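Long-range contact in mandelate racemase/muconate lactonizing protein (Alicyclobacillus acidocaldarius LAA1, PDB 3QLD), which belongs to the mandelate racemase/muconate lactonizing group of the enolase superfamily, pairing an N-terminal capping domain with a barrel domain: residues 67-76 with 104-115. Numbering follows the deposited sequence.
Sequences MLVHHLVPRF and NRMSVAAIEMAV. With SO4 (sulfate ion), chain C; SO4 (sulfate ion), chain E; SO4 (sulfate ion), chain D.
In one of its two modelled conformers, the one described here, Ile-111 of helix 105-123 fits as a knob into a hole on helix 61-80, among Leu-68, Leu-72, Val-73 and Phe-76. Its two branches divide the work. CG2 lies over one face of the Phe-76 ring, offset toward the rim, a CH-pi contact of 4.2 Å from CG2 to the ring centroid. The other branch runs beside Leu-68, with Ile-111 CG1 3.9 Å from Leu-68 CD2, and ends with CD1 against Val-73 CG2. With CG anti to the backbone N (chi1 173°), Phe-76 carries its ring on to Val-115, whose CG2 sits 3.6 Å from Phe-76 CZ. Both helices belong to the N-terminal domain of the enolase superfamily, where they pack on the antiparallel sheet: Leu-36 of strand 25-38 touches both Phe-76 and Val-115. The segment axes cross at -44° and come within 10.4 Å. Toward the start of helix 105-123, Leu-72 CD1 presses tightly on Ser-107 CB at 3.5 Å. Met-67, a selenomethionine, crosses Asn-104 at about a right angle; bends at chi2 and chi3 let its CG and CE each lie 3.5 Å from Asn-104 OD1, while Asn-104 ND2 hydrogen-bonds to Arg-102 O and to Glu-58 O of the second subunit.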
loop_
_atom_site.group_PDB
_atom_site.type_symbol
_atom_site.label_atom_id
_atom_site.label_comp_id
_atom_site.label_asym_id
_atom_site.label_seq_id
_atom_site.Cartn_x
_atom_site.Cartn_y
_atom_site.Cartn_z
HETATM N N MSE A 67 0.942 -5.805 12.205
HETATM C CA MSE A 67 -0.135 -4.850 12.028
HETATM C C MSE A 67 -1.291 -5.287 12.974
HETATM O O MSE A 67 -1.858 -4.449 13.693
HETATM C CB MSE A 67 -0.505 -4.833 10.516
HETATM C CG MSE A 67 -1.643 -3.881 10.052
HETATM SE SE MSE A 67 -1.536 -2.015 10.580
HETATM C CE MSE A 67 0.274 -1.806 10.116
ATOM N N LEU A 68 -1.617 -6.566 12.966
ATOM C CA LEU A 68 -2.779 -7.031 13.821
ATOM C C LEU A 68 -2.487 -6.884 15.320
ATOM O O LEU A 68 -3.206 -6.228 16.045
ATOM C CB LEU A 68 -3.153 -8.472 13.470
ATOM C CG LEU A 68 -3.863 -8.551 12.122
ATOM C CD1 LEU A 68 -3.804 -9.977 11.578
ATOM C CD2 LEU A 68 -5.352 -8.009 12.186
ATOM N N VAL A 69 -1.371 -7.444 15.747
ATOM C CA VAL A 69 -0.968 -7.400 17.152
ATOM C C VAL A 69 -0.780 -6.011 17.693
ATOM O O VAL A 69 -1.296 -5.719 18.793
ATOM C CB VAL A 69 0.325 -8.242 17.336
ATOM C CG1 VAL A 69 0.957 -8.116 18.788
ATOM C CG2 VAL A 69 0.114 -9.716 16.915
ATOM N N HIS A 70 -0.016 -5.160 16.980
ATOM C CA HIS A 70 0.437 -3.928 17.591
ATOM C C HIS A 70 -0.398 -2.712 17.195
ATOM O O HIS A 70 -0.219 -1.651 17.801
ATOM C CB HIS A 70 1.959 -3.733 17.349
ATOM C CG HIS A 70 2.803 -4.793 17.993
ATOM N ND1 HIS A 70 2.989 -4.855 19.365
ATOM C CD2 HIS A 70 3.483 -5.848 17.477
ATOM C CE1 HIS A 70 3.766 -5.877 19.658
ATOM N NE2 HIS A 70 4.055 -6.521 18.538
ATOM N N HIS A 71 -1.308 -2.844 16.216
ATOM C CA HIS A 71 -2.057 -1.708 15.736
ATOM C C HIS A 71 -3.566 -1.846 15.613
ATOM O O HIS A 71 -4.333 -1.013 16.175
ATOM C CB HIS A 71 -1.497 -1.241 14.379
ATOM C CG HIS A 71 -0.050 -0.916 14.453
ATOM N ND1 HIS A 71 0.397 0.342 14.812
ATOM C CD2 HIS A 71 1.050 -1.722 14.426
ATOM C CE1 HIS A 71 1.727 0.325 14.890
ATOM N NE2 HIS A 71 2.146 -0.918 14.690
ATOM N N LEU A 72 -3.991 -2.880 14.889
ATOM C CA LEU A 72 -5.411 -3.060 14.616
ATOM C C LEU A 72 -6.176 -3.642 15.813
ATOM O O LEU A 72 -7.185 -3.072 16.191
ATOM C CB LEU A 72 -5.639 -3.908 13.344
ATOM C CG LEU A 72 -4.956 -3.412 12.081
ATOM C CD1 LEU A 72 -5.590 -4.201 10.898
ATOM C CD2 LEU A 72 -5.199 -1.931 11.920
ATOM N N VAL A 73 -5.654 -4.700 16.439
ATOM C CA VAL A 73 -6.367 -5.282 17.614
ATOM C C VAL A 73 -6.498 -4.273 18.747
ATOM O O VAL A 73 -7.619 -4.129 19.318
ATOM C CB VAL A 73 -5.832 -6.694 17.994
ATOM C CG1 VAL A 73 -6.515 -7.237 19.294
ATOM C CG2 VAL A 73 -6.104 -7.607 16.840
ATOM N N PRO A 74 -5.437 -3.482 19.040
ATOM C CA PRO A 74 -5.629 -2.445 20.063
ATOM C C PRO A 74 -6.691 -1.434 19.703
ATOM O O PRO A 74 -7.490 -1.010 20.567
ATOM C CB PRO A 74 -4.249 -1.799 20.157
ATOM C CG PRO A 74 -3.346 -2.986 19.924
ATOM C CD PRO A 74 -4.005 -3.594 18.684
ATOM N N ARG A 75 -6.769 -1.080 18.438
ATOM C CA ARG A 75 -7.746 -0.097 17.991
ATOM C C ARG A 75 -9.133 -0.652 18.110
ATOM O O ARG A 75 -10.081 0.120 18.402
ATOM C CB ARG A 75 -7.498 0.343 16.550
ATOM C CG ARG A 75 -6.436 1.480 16.433
ATOM C CD ARG A 75 -6.218 1.656 14.928
ATOM N NE ARG A 75 -5.352 2.784 14.669
ATOM C CZ ARG A 75 -4.027 2.787 14.806
ATOM N NH1 ARG A 75 -3.391 1.702 15.249
ATOM N NH2 ARG A 75 -3.344 3.922 14.525
ATOM N N PHE A 76 -9.269 -1.952 17.820
ATOM C CA PHE A 76 -10.556 -2.655 17.869
ATOM C C PHE A 76 -11.038 -2.791 19.332
ATOM O O PHE A 76 -12.204 -2.565 19.596
ATOM C CB PHE A 76 -10.423 -3.998 17.140
ATOM C CG PHE A 76 -11.611 -4.898 17.252
ATOM C CD1 PHE A 76 -11.452 -6.218 17.750
ATOM C CD2 PHE A 76 -12.880 -4.477 16.847
ATOM C CE1 PHE A 76 -12.497 -7.066 17.845
ATOM C CE2 PHE A 76 -13.978 -5.323 16.988
ATOM C CZ PHE A 76 -13.793 -6.636 17.458
ATOM N N ASN A 104 -3.466 -1.425 4.260
ATOM C CA ASN A 104 -3.503 -2.626 5.171
ATOM C C ASN A 104 -4.841 -3.326 5.089
ATOM O O ASN A 104 -5.405 -3.788 6.101
ATOM C CB ASN A 104 -3.209 -2.195 6.606
ATOM C CG ASN A 104 -1.716 -1.798 6.766
ATOM O OD1 ASN A 104 -0.850 -2.690 6.873
ATOM N ND2 ASN A 104 -1.430 -0.496 6.768
ATOM N N ARG A 105 -5.383 -3.376 3.871
ATOM C CA ARG A 105 -6.769 -3.839 3.750
ATOM C C ARG A 105 -6.980 -5.310 4.080
ATOM O O ARG A 105 -8.069 -5.657 4.555
ATOM C CB ARG A 105 -7.330 -3.506 2.385
ATOM C CG ARG A 105 -7.641 -2.021 2.327
ATOM C CD ARG A 105 -8.266 -1.678 0.940
ATOM N NE ARG A 105 -8.583 -0.239 0.830
ATOM C CZ ARG A 105 -9.819 0.276 0.868
ATOM N NH1 ARG A 105 -10.912 -0.511 0.940
ATOM N NH2 ARG A 105 -9.969 1.598 0.785
HETATM N N MSE A 106 -5.977 -6.169 3.848
HETATM C CA MSE A 106 -6.151 -7.577 4.211
HETATM C C MSE A 106 -6.170 -7.800 5.735
HETATM O O MSE A 106 -6.907 -8.686 6.238
HETATM C CB MSE A 106 -5.100 -8.466 3.525
HETATM C CG MSE A 106 -5.241 -8.482 1.992
HETATM SE SE MSE A 106 -3.620 -9.250 1.257
HETATM C CE MSE A 106 -4.075 -9.240 -0.627
ATOM N N SER A 107 -5.376 -7.007 6.457
ATOM C CA SER A 107 -5.375 -7.016 7.947
ATOM C C SER A 107 -6.686 -6.429 8.487
ATOM O O SER A 107 -7.342 -7.039 9.375
ATOM C CB SER A 107 -4.153 -6.245 8.500
ATOM O OG SER A 107 -3.082 -7.118 8.336
ATOM N N VAL A 108 -7.111 -5.318 7.899
ATOM C CA VAL A 108 -8.364 -4.692 8.281
ATOM C C VAL A 108 -9.511 -5.680 8.055
ATOM O O VAL A 108 -10.392 -5.849 8.926
ATOM C CB VAL A 108 -8.586 -3.358 7.486
ATOM C CG1 VAL A 108 -10.050 -2.923 7.553
ATOM C CG2 VAL A 108 -7.724 -2.216 8.101
ATOM N N ALA A 109 -9.498 -6.318 6.900
ATOM C CA ALA A 109 -10.546 -7.262 6.508
ATOM C C ALA A 109 -10.632 -8.426 7.500
ATOM O O ALA A 109 -11.741 -8.996 7.745
ATOM C CB ALA A 109 -10.200 -7.832 5.179
ATOM N N ALA A 110 -9.478 -8.864 8.030
ATOM C CA ALA A 110 -9.550 -9.988 8.963
ATOM C C ALA A 110 -10.361 -9.617 10.233
ATOM O O ALA A 110 -11.167 -10.413 10.738
ATOM C CB ALA A 110 -8.157 -10.571 9.270
ATOM N N ILE A 111 -10.157 -8.409 10.729
ATOM C CA ILE A 111 -10.951 -7.912 11.829
ATOM C C ILE A 111 -12.431 -7.880 11.450
ATOM O O ILE A 111 -13.287 -8.564 12.087
ATOM C CB ILE A 111 -10.467 -6.519 12.236
ATOM C CG1 ILE A 111 -9.007 -6.623 12.678
ATOM C CG2 ILE A 111 -11.374 -5.914 13.343
ATOM C CD1 ILE A 111 -8.844 -7.469 13.951
ATOM N N GLU A 112 -12.727 -7.119 10.394
ATOM C CA GLU A 112 -14.109 -6.898 9.964
ATOM C C GLU A 112 -14.861 -8.228 9.712
ATOM O O GLU A 112 -16.021 -8.388 10.143
ATOM C CB GLU A 112 -14.108 -6.030 8.724
ATOM C CG GLU A 112 -15.521 -5.463 8.376
ATOM C CD GLU A 112 -16.133 -6.219 7.212
ATOM O OE1 GLU A 112 -15.669 -7.333 6.780
ATOM O OE2 GLU A 112 -17.071 -5.659 6.622
HETATM N N MSE A 113 -14.220 -9.170 9.041
HETATM C CA MSE A 113 -14.872 -10.424 8.668
HETATM C C MSE A 113 -15.102 -11.361 9.883
HETATM O O MSE A 113 -16.142 -12.066 9.928
HETATM C CB MSE A 113 -14.122 -11.136 7.563
HETATM C CG MSE A 113 -14.262 -10.344 6.214
HETATM SE SE MSE A 113 -12.969 -10.859 4.850
HETATM C CE MSE A 113 -13.616 -12.476 4.086
ATOM N N ALA A 114 -14.177 -11.327 10.857
ATOM C CA ALA A 114 -14.355 -12.135 12.090
ATOM C C ALA A 114 -15.554 -11.543 12.855
ATOM O O ALA A 114 -16.349 -12.299 13.467
ATOM C CB ALA A 114 -13.084 -12.100 12.909
ATOM N N VAL A 115 -15.731 -10.211 12.832
ATOM C CA VAL A 115 -16.874 -9.613 13.532
ATOM C C VAL A 115 -18.241 -9.998 12.865
ATOM O O VAL A 115 -19.225 -10.347 13.561
ATOM C CB VAL A 115 -16.726 -8.116 13.662
ATOM C CG1 VAL A 115 -17.956 -7.480 14.308
ATOM C CG2 VAL A 115 -15.512 -7.820 14.510
HETATM S S SO4 C . -12.755 2.618 -0.258
HETATM O O1 SO4 C . -11.862 2.907 0.861
HETATM O O2 SO4 C . -12.791 1.179 -0.495
HETATM O O3 SO4 C . -14.127 3.005 0.061
HETATM O O4 SO4 C . -12.266 3.377 -1.413
HETATM S S SO4 E . 5.228 -10.409 18.053
HETATM O O1 SO4 E . 4.145 -11.402 18.166
HETATM O O2 SO4 E . 5.265 -9.762 16.739
HETATM O O3 SO4 E . 5.034 -9.356 19.067
HETATM O O4 SO4 E . 6.495 -11.130 18.267
HETATM S S SO4 D . -6.486 3.744 1.833
HETATM O O1 SO4 D . -5.201 3.870 1.136
HETATM O O2 SO4 D . -6.371 4.073 3.250
HETATM O O3 SO4 D . -7.431 4.697 1.264
HETATM O O4 SO4 D . -7.016 2.385 1.680
#